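Local coordinates for protein gamma tubulin complex adapter mto2 (Schizosaccharomyces pombe, PDB 6GDJ) that acts together with mto1 to promote nucleation of a subset of cytoplasmic microtubules by recruiting the gamma-tubulin complex to interphase and equatorial microtubule organizing centres, at residues S7-A12 with H35-V40; M14-Y19 with K27-A32; Q31-A36 with R53-L58. All coordinates share one frame; numbering follows the deposited sequence.

Contact 1 (S7-A12 with H35-V40); sequences STMQTA and HAITLV
Ala36 and Ile37 of helix 23-42 receive a single long side chain, that of Met9 from helix 5-17. The methyl of Ala36 points at the opposite helix and meets the thioether, with Met9 SD 3.8 Å from Ala36 CB and Met9 CE nearly as close to it. One residue on, Ile37 leaves its backbone to one side but swings its longer branch back, bringing Ile37 CG1 to 3.9 Å from Met9 CE. Met9 spans the gap because its CG stands anti to the backbone N (chi1 176°) and the chain runs straight on to sulfur before the last torsion, 67°, turns the methyl aside. The second subunit is close by, with Val47 of that chain against Thr38 and Leu39. Val40, a turn beyond Ala36, packs on Leu6 of helix 5-17 and on Val48 and Cys52 of helix 46-72; Met9 also touches Cys52, so three helices of the subunit converge here. The helix backbones stay well apart, the nearest CA atoms, of Met9 and Ala36, being 9.2 Å from each other. No hydrogen bond joins the two segments: van der Waals contact of thioether with alkyl carbon holds them, so shape complementarity rather than bond direction decides the fit.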
# COMPACT_ATOMS: atom_id res chain seq x y z
N SER A 7 -14.58 4.43 -2.95
CA SER A 7 -15.36 3.22 -2.74
C SER A 7 -14.74 1.93 -3.14
O SER A 7 -14.84 0.96 -2.42
CB SER A 7 -16.70 3.37 -3.46
OG SER A 7 -17.25 4.54 -2.95
N THR A 8 -14.00 1.93 -4.24
CA THR A 8 -13.26 0.73 -4.70
C THR A 8 -12.20 0.32 -3.68
O THR A 8 -12.04 -0.84 -3.39
CB THR A 8 -12.66 0.87 -6.12
OG1 THR A 8 -11.61 1.80 -6.19
CG2 THR A 8 -13.76 1.28 -7.04
N MET A 9 -11.56 1.34 -3.14
CA MET A 9 -10.52 1.13 -2.14
C MET A 9 -11.11 0.60 -0.80
O MET A 9 -10.61 -0.39 -0.25
CB MET A 9 -9.75 2.43 -1.92
CG MET A 9 -8.71 2.36 -0.84
SD MET A 9 -7.83 3.96 -0.62
CE MET A 9 -9.14 4.98 0.04
N GLN A 10 -12.22 1.23 -0.37
CA GLN A 10 -12.87 0.80 0.87
C GLN A 10 -13.32 -0.64 0.72
O GLN A 10 -13.11 -1.47 1.62
CB GLN A 10 -14.06 1.74 1.18
CG GLN A 10 -14.97 1.41 2.31
N THR A 11 -14.00 -0.99 -0.38
CA THR A 11 -14.48 -2.38 -0.54
C THR A 11 -13.34 -3.40 -0.54
O THR A 11 -13.39 -4.45 0.06
CB THR A 11 -15.32 -2.48 -1.82
OG1 THR A 11 -16.47 -1.64 -1.65
CG2 THR A 11 -15.74 -3.94 -2.12
N ALA A 12 -12.25 -3.05 -1.28
CA ALA A 12 -11.13 -3.94 -1.34
C ALA A 12 -10.45 -4.16 0.01
O ALA A 12 -10.09 -5.30 0.32
CB ALA A 12 -10.11 -3.41 -2.36
N HIS A 35 -5.02 7.48 5.33
CA HIS A 35 -4.49 8.73 4.84
C HIS A 35 -5.03 9.08 3.45
O HIS A 35 -5.26 10.25 3.17
CB HIS A 35 -2.95 8.71 4.85
CG HIS A 35 -2.37 8.59 6.20
ND1 HIS A 35 -2.80 9.37 7.25
CD2 HIS A 35 -1.45 7.73 6.71
CE1 HIS A 35 -2.11 9.05 8.34
NE2 HIS A 35 -1.29 8.05 8.04
N ALA A 36 -5.28 8.07 2.60
CA ALA A 36 -5.89 8.34 1.32
C ALA A 36 -7.27 8.92 1.46
O ALA A 36 -7.65 9.85 0.75
CB ALA A 36 -5.90 7.09 0.45
N ILE A 37 -8.03 8.39 2.39
CA ILE A 37 -9.37 8.96 2.66
C ILE A 37 -9.25 10.45 3.07
O ILE A 37 -9.99 11.30 2.59
CB ILE A 37 -10.15 8.17 3.72
CG1 ILE A 37 -10.41 6.75 3.22
CG2 ILE A 37 -11.41 8.89 4.14
CD1 ILE A 37 -10.86 5.77 4.28
N THR A 38 -8.28 10.74 3.96
CA THR A 38 -8.05 12.13 4.35
C THR A 38 -7.78 12.99 3.15
O THR A 38 -8.31 14.07 3.03
CB THR A 38 -6.95 12.23 5.38
OG1 THR A 38 -7.26 11.42 6.49
CG2 THR A 38 -6.69 13.66 5.80
N LEU A 39 -6.91 12.50 2.23
CA LEU A 39 -6.59 13.29 1.04
C LEU A 39 -7.80 13.47 0.10
O LEU A 39 -7.99 14.52 -0.45
CB LEU A 39 -5.45 12.60 0.26
CG LEU A 39 -4.09 12.62 0.95
CD1 LEU A 39 -3.12 11.67 0.38
CD2 LEU A 39 -3.57 14.03 0.94
N VAL A 40 -8.65 12.44 -0.07
CA VAL A 40 -9.88 12.63 -0.87
C VAL A 40 -10.73 13.72 -0.27
O VAL A 40 -11.29 14.51 -0.97
CB VAL A 40 -10.67 11.32 -0.90
CG1 VAL A 40 -12.07 11.53 -1.44
CG2 VAL A 40 -9.95 10.25 -1.69

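Contact 2 (M14-Y19 with K27-A32); sequences MRLRTY and KPVEQA
Arg17 and Glu30 meet side-on, the guanidinium and carboxylate planes only 9° apart and the two side chains crossing at about a right angle. Arg17 NE donates to Glu30 OE2 at 2.7 Å, and Arg17 NH2 donates to Glu30 OE1 at 2.9 Å. Both oxygens use their syn lone pairs, both hydrogen bonds are nearly straight (170° at NE), and the acceptors lie close to the guanidinium plane. This two-pronged salt bridge resists rotation of either group. Arg17 is extended from CG to NE, whereas Glu30 bends at chi2 (-103°) to turn its carboxylate onto the arginine edge. The pair ties the C-terminal part of helix 5-17 to helix 23-42, the two arms of a helical hairpin, on its solvent-facing side. Deeper in, Leu16 and Val29 each leave their helix toward the other, and their side chains cross at a slant, Leu16 CD2 coming to 4.2 Å from Val29 CG1. Leu13 flanks the site, touching both Val29 and Glu30, while Leu16 also packs on Leu62 of helix 46-72 and Val29 on Leu58 of the second subunit.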
# COMPACT_ATOMS: atom_id res chain seq x y z
N MET A 14 -12.01 -3.90 2.94
CA MET A 14 -12.94 -4.70 3.73
C MET A 14 -12.81 -6.18 3.37
O MET A 14 -12.87 -7.06 4.24
CB MET A 14 -14.35 -4.18 3.50
CG MET A 14 -14.60 -2.86 4.18
SD MET A 14 -16.20 -2.09 3.88
CE MET A 14 -17.19 -3.20 4.78
N ARG A 15 -12.67 -6.49 2.05
CA ARG A 15 -12.44 -7.83 1.64
C ARG A 15 -11.12 -8.39 2.23
O ARG A 15 -11.08 -9.51 2.72
CB ARG A 15 -12.54 -7.97 0.15
CG ARG A 15 -13.93 -7.72 -0.38
CD ARG A 15 -13.94 -7.77 -1.91
NE ARG A 15 -13.67 -9.09 -2.44
CZ ARG A 15 -13.19 -9.32 -3.67
NH1 ARG A 15 -13.03 -8.34 -4.52
NH2 ARG A 15 -12.91 -10.53 -4.03
N LEU A 16 -10.03 -7.61 2.10
CA LEU A 16 -8.75 -8.08 2.64
C LEU A 16 -8.83 -8.43 4.11
O LEU A 16 -8.30 -9.43 4.50
CB LEU A 16 -7.73 -6.98 2.42
CG LEU A 16 -6.34 -7.26 3.01
CD1 LEU A 16 -5.78 -8.56 2.47
CD2 LEU A 16 -5.42 -6.03 2.82
N ARG A 17 -9.57 -7.65 4.90
CA ARG A 17 -9.60 -7.91 6.35
C ARG A 17 -10.16 -9.28 6.64
O ARG A 17 -9.78 -9.92 7.60
CB ARG A 17 -10.51 -6.89 7.04
CG ARG A 17 -10.04 -5.52 7.11
CD ARG A 17 -11.09 -4.67 7.76
NE ARG A 17 -10.70 -3.31 7.80
CZ ARG A 17 -11.53 -2.27 7.71
NH1 ARG A 17 -12.86 -2.46 7.55
NH2 ARG A 17 -11.06 -1.04 7.69
N THR A 18 -11.06 -9.76 5.77
CA THR A 18 -11.66 -11.08 6.03
C THR A 18 -10.72 -12.26 5.83
O THR A 18 -11.07 -13.37 6.20
CB THR A 18 -12.89 -11.32 5.14
OG1 THR A 18 -12.52 -11.51 3.76
CG2 THR A 18 -13.88 -10.27 5.27
N TYR A 19 -9.52 -12.04 5.25
CA TYR A 19 -8.53 -13.11 5.11
C TYR A 19 -7.50 -13.15 6.27
O TYR A 19 -6.57 -13.95 6.19
CB TYR A 19 -7.80 -12.98 3.76
CG TYR A 19 -8.69 -13.31 2.58
CD1 TYR A 19 -9.48 -12.36 2.00
CD2 TYR A 19 -8.73 -14.61 2.08
CE1 TYR A 19 -10.29 -12.68 0.93
CE2 TYR A 19 -9.54 -14.96 1.01
CZ TYR A 19 -10.29 -13.99 0.43
OH TYR A 19 -11.15 -14.26 -0.65
N LYS A 27 -1.75 -3.46 9.36
CA LYS A 27 -1.65 -2.16 9.98
C LYS A 27 -1.23 -1.04 9.00
O LYS A 27 -1.91 -0.06 8.85
CB LYS A 27 -0.79 -2.23 11.26
CG LYS A 27 -0.66 -0.93 12.07
CD LYS A 27 0.35 -1.03 13.26
N PRO A 28 -0.11 -1.25 8.25
CA PRO A 28 0.29 -0.18 7.33
C PRO A 28 -0.71 -0.01 6.18
O PRO A 28 -0.89 1.10 5.72
CB PRO A 28 1.69 -0.65 6.86
CG PRO A 28 1.93 -1.95 7.41
CD PRO A 28 0.96 -2.24 8.47
N VAL A 29 -1.31 -1.11 5.70
CA VAL A 29 -2.33 -0.96 4.64
C VAL A 29 -3.48 -0.14 5.16
O VAL A 29 -3.91 0.76 4.51
CB VAL A 29 -2.83 -2.34 4.14
CG1 VAL A 29 -4.02 -2.11 3.22
CG2 VAL A 29 -1.72 -3.10 3.42
N GLU A 30 -3.96 -0.49 6.36
CA GLU A 30 -5.06 0.32 6.91
C GLU A 30 -4.71 1.80 7.11
O GLU A 30 -5.50 2.70 6.84
CB GLU A 30 -5.47 -0.26 8.26
CG GLU A 30 -6.08 -1.66 8.19
CD GLU A 30 -7.57 -1.71 8.33
OE1 GLU A 30 -8.20 -0.63 8.27
OE2 GLU A 30 -8.06 -2.89 8.33
N GLN A 31 -3.50 2.02 7.56
CA GLN A 31 -3.07 3.40 7.80
C GLN A 31 -2.96 4.16 6.45
O GLN A 31 -3.39 5.30 6.36
CB GLN A 31 -1.76 3.42 8.58
CG GLN A 31 -1.86 2.86 9.97
CD GLN A 31 -2.43 3.80 10.92
OE1 GLN A 31 -2.94 4.86 10.52
NE2 GLN A 31 -2.33 3.47 12.23
N ALA A 32 -2.41 3.47 5.44
CA ALA A 32 -2.30 4.12 4.11
C ALA A 32 -3.67 4.46 3.51
O ALA A 32 -3.89 5.53 3.02
CB ALA A 32 -1.51 3.28 3.16

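Contact 3 (Q31-A36 with R53-L58)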
# COMPACT_ATOMS: atom_id res chain seq x y z
N GLN A 31 -3.50 2.02 7.56
CA GLN A 31 -3.07 3.40 7.80
C GLN A 31 -2.96 4.16 6.45
O GLN A 31 -3.39 5.30 6.36
CB GLN A 31 -1.76 3.42 8.58
CG GLN A 31 -1.86 2.86 9.97
CD GLN A 31 -2.43 3.80 10.92
OE1 GLN A 31 -2.94 4.86 10.52
NE2 GLN A 31 -2.33 3.47 12.23
N ALA A 32 -2.41 3.47 5.44
CA ALA A 32 -2.30 4.12 4.11
C ALA A 32 -3.67 4.46 3.51
O ALA A 32 -3.89 5.53 3.02
CB ALA A 32 -1.51 3.28 3.16
N VAL A 33 -4.58 3.51 3.63
CA VAL A 33 -5.94 3.72 3.15
C VAL A 33 -6.58 4.88 3.88
O VAL A 33 -7.21 5.73 3.30
CB VAL A 33 -6.77 2.45 3.25
CG1 VAL A 33 -8.28 2.75 3.00
CG2 VAL A 33 -6.32 1.46 2.24
N ASN A 34 -6.37 4.91 5.19
CA ASN A 34 -6.87 5.98 5.97
C ASN A 34 -6.34 7.38 5.60
O ASN A 34 -7.07 8.36 5.51
CB ASN A 34 -6.66 5.64 7.42
CG ASN A 34 -7.44 6.49 8.25
OD1 ASN A 34 -8.72 6.38 8.31
ND2 ASN A 34 -6.74 7.46 8.79
N HIS A 35 -5.02 7.48 5.33
CA HIS A 35 -4.49 8.73 4.84
C HIS A 35 -5.03 9.08 3.45
O HIS A 35 -5.26 10.25 3.17
CB HIS A 35 -2.95 8.71 4.85
CG HIS A 35 -2.37 8.59 6.20
ND1 HIS A 35 -2.80 9.37 7.25
CD2 HIS A 35 -1.45 7.73 6.71
CE1 HIS A 35 -2.11 9.05 8.34
NE2 HIS A 35 -1.29 8.05 8.04
N ALA A 36 -5.28 8.07 2.60
CA ALA A 36 -5.89 8.34 1.32
C ALA A 36 -7.27 8.92 1.46
O ALA A 36 -7.65 9.85 0.75
CB ALA A 36 -5.90 7.09 0.45
N ARG A 53 -7.02 4.06 -6.38
CA ARG A 53 -7.07 2.88 -7.24
C ARG A 53 -5.90 1.94 -7.01
O ARG A 53 -6.08 0.71 -6.96
CB ARG A 53 -7.12 3.29 -8.75
CG ARG A 53 -8.43 3.94 -9.16
CD ARG A 53 -8.55 3.98 -10.69
NE ARG A 53 -7.59 4.96 -11.16
CZ ARG A 53 -7.80 6.28 -11.29
NH1 ARG A 53 -8.99 6.83 -11.06
NH2 ARG A 53 -6.79 7.03 -11.68
N SER A 54 -4.69 2.52 -6.78
CA SER A 54 -3.56 1.69 -6.49
C SER A 54 -3.64 0.93 -5.15
O SER A 54 -3.28 -0.21 -5.09
CB SER A 54 -2.26 2.42 -6.59
OG SER A 54 -2.09 3.35 -5.58
N LEU A 55 -4.22 1.56 -4.13
CA LEU A 55 -4.41 0.87 -2.90
C LEU A 55 -5.46 -0.17 -2.97
O LEU A 55 -5.30 -1.24 -2.39
CB LEU A 55 -4.66 1.90 -1.81
CG LEU A 55 -3.50 2.81 -1.41
CD1 LEU A 55 -3.89 3.94 -0.44
CD2 LEU A 55 -2.33 1.98 -0.89
N ALA A 56 -6.51 0.10 -3.76
CA ALA A 56 -7.53 -0.96 -3.99
C ALA A 56 -6.88 -2.19 -4.63
O ALA A 56 -7.05 -3.31 -4.24
CB ALA A 56 -8.62 -0.45 -4.89
N GLU A 57 -6.07 -1.93 -5.66
CA GLU A 57 -5.38 -3.01 -6.35
C GLU A 57 -4.39 -3.80 -5.46
O GLU A 57 -4.25 -5.01 -5.57
CB GLU A 57 -4.67 -2.49 -7.64
CG GLU A 57 -5.55 -1.89 -8.68
N LEU A 58 -3.73 -3.07 -4.55
CA LEU A 58 -2.85 -3.72 -3.61
C LEU A 58 -3.64 -4.71 -2.70
O LEU A 58 -3.25 -5.85 -2.49
CB LEU A 58 -2.18 -2.66 -2.75
CG LEU A 58 -1.35 -3.28 -1.62
CD1 LEU A 58 -0.30 -4.25 -2.03
CD2 LEU A 58 -0.78 -2.15 -0.82
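Leu55 is the bump of this contact, and the hollow it fills is formed by Ala32, Val33 and Ala36 on one face of helix 23-42. The leucine leaves its own helix toward that face, and its two methyls divide the work. Leu55 CD1 reaches furthest: it lies 3.8 Å from Ala36 CB and equally 3.8 Å from the backbone oxygen of the preceding turn, Ala32 O, so the tip sits against the main chain between two small residues. Leu55 CD2 turns to the Ala32 end, 4.3 Å from Ala32 CB. The third wall is Val33, whose CA is 4.1 Å from Leu55 CD1; its side chain leaves the helix to one side and grazes the same methyl loosely, Val33 CG2 to Leu55 CD1 measuring 4.4 Å. With CG anti to the carbonyl carbon (chi1 -68°), the next torsion of 172° carries CD1 on to the end of the chain and leaves CD2 to branch off into this shallow seat. The small methyls of Ala32 and Ala36 flank the leucine end. The nearest CA pair, Val33 and Leu55, is 6.9 Å apart, while the segment axes keep 10.6 Å between them. The helices run nearly antiparallel, 156° between their directions, and no hydrogen bond links the segments; the contact is buried and apolar apart from the carbonyl oxygen.

Around this seat, helix 5-17 closes one flank through Met9 and Leu13 against Val33, while Leu51 and Cys52 of helix 46-72 pack on Ala36 a turn before Leu55. The second subunit covers another part of both helices: Ser54 of that chain packs on Gln31, Ala50 on His35, and the Leu58 residues of the two subunits meet each other.

In the fold
The contact centres lie about 5 to 8 Å from the centre of a chain built from three helices, 5-17, 23-42 and 46-72. Contacts 1 and 2 both join helix 5-17 to helix 23-42, with centres about 11 Å apart; contact 2 is nested inside the loop closed by contact 1. Contact 3, centred about 6 Å from contact 1 and 9 Å from contact 2, begins on the part of helix 23-42 where they end and adds helix 46-72. Contacts 1 and 3 also touch, Met9 CE lying 3.8 Å from Val33 CG1. Each borders the second subunit; in this twin-cysteine dimerisation domain of Mto2, three-helix packing and chain pairing thus form one assembly.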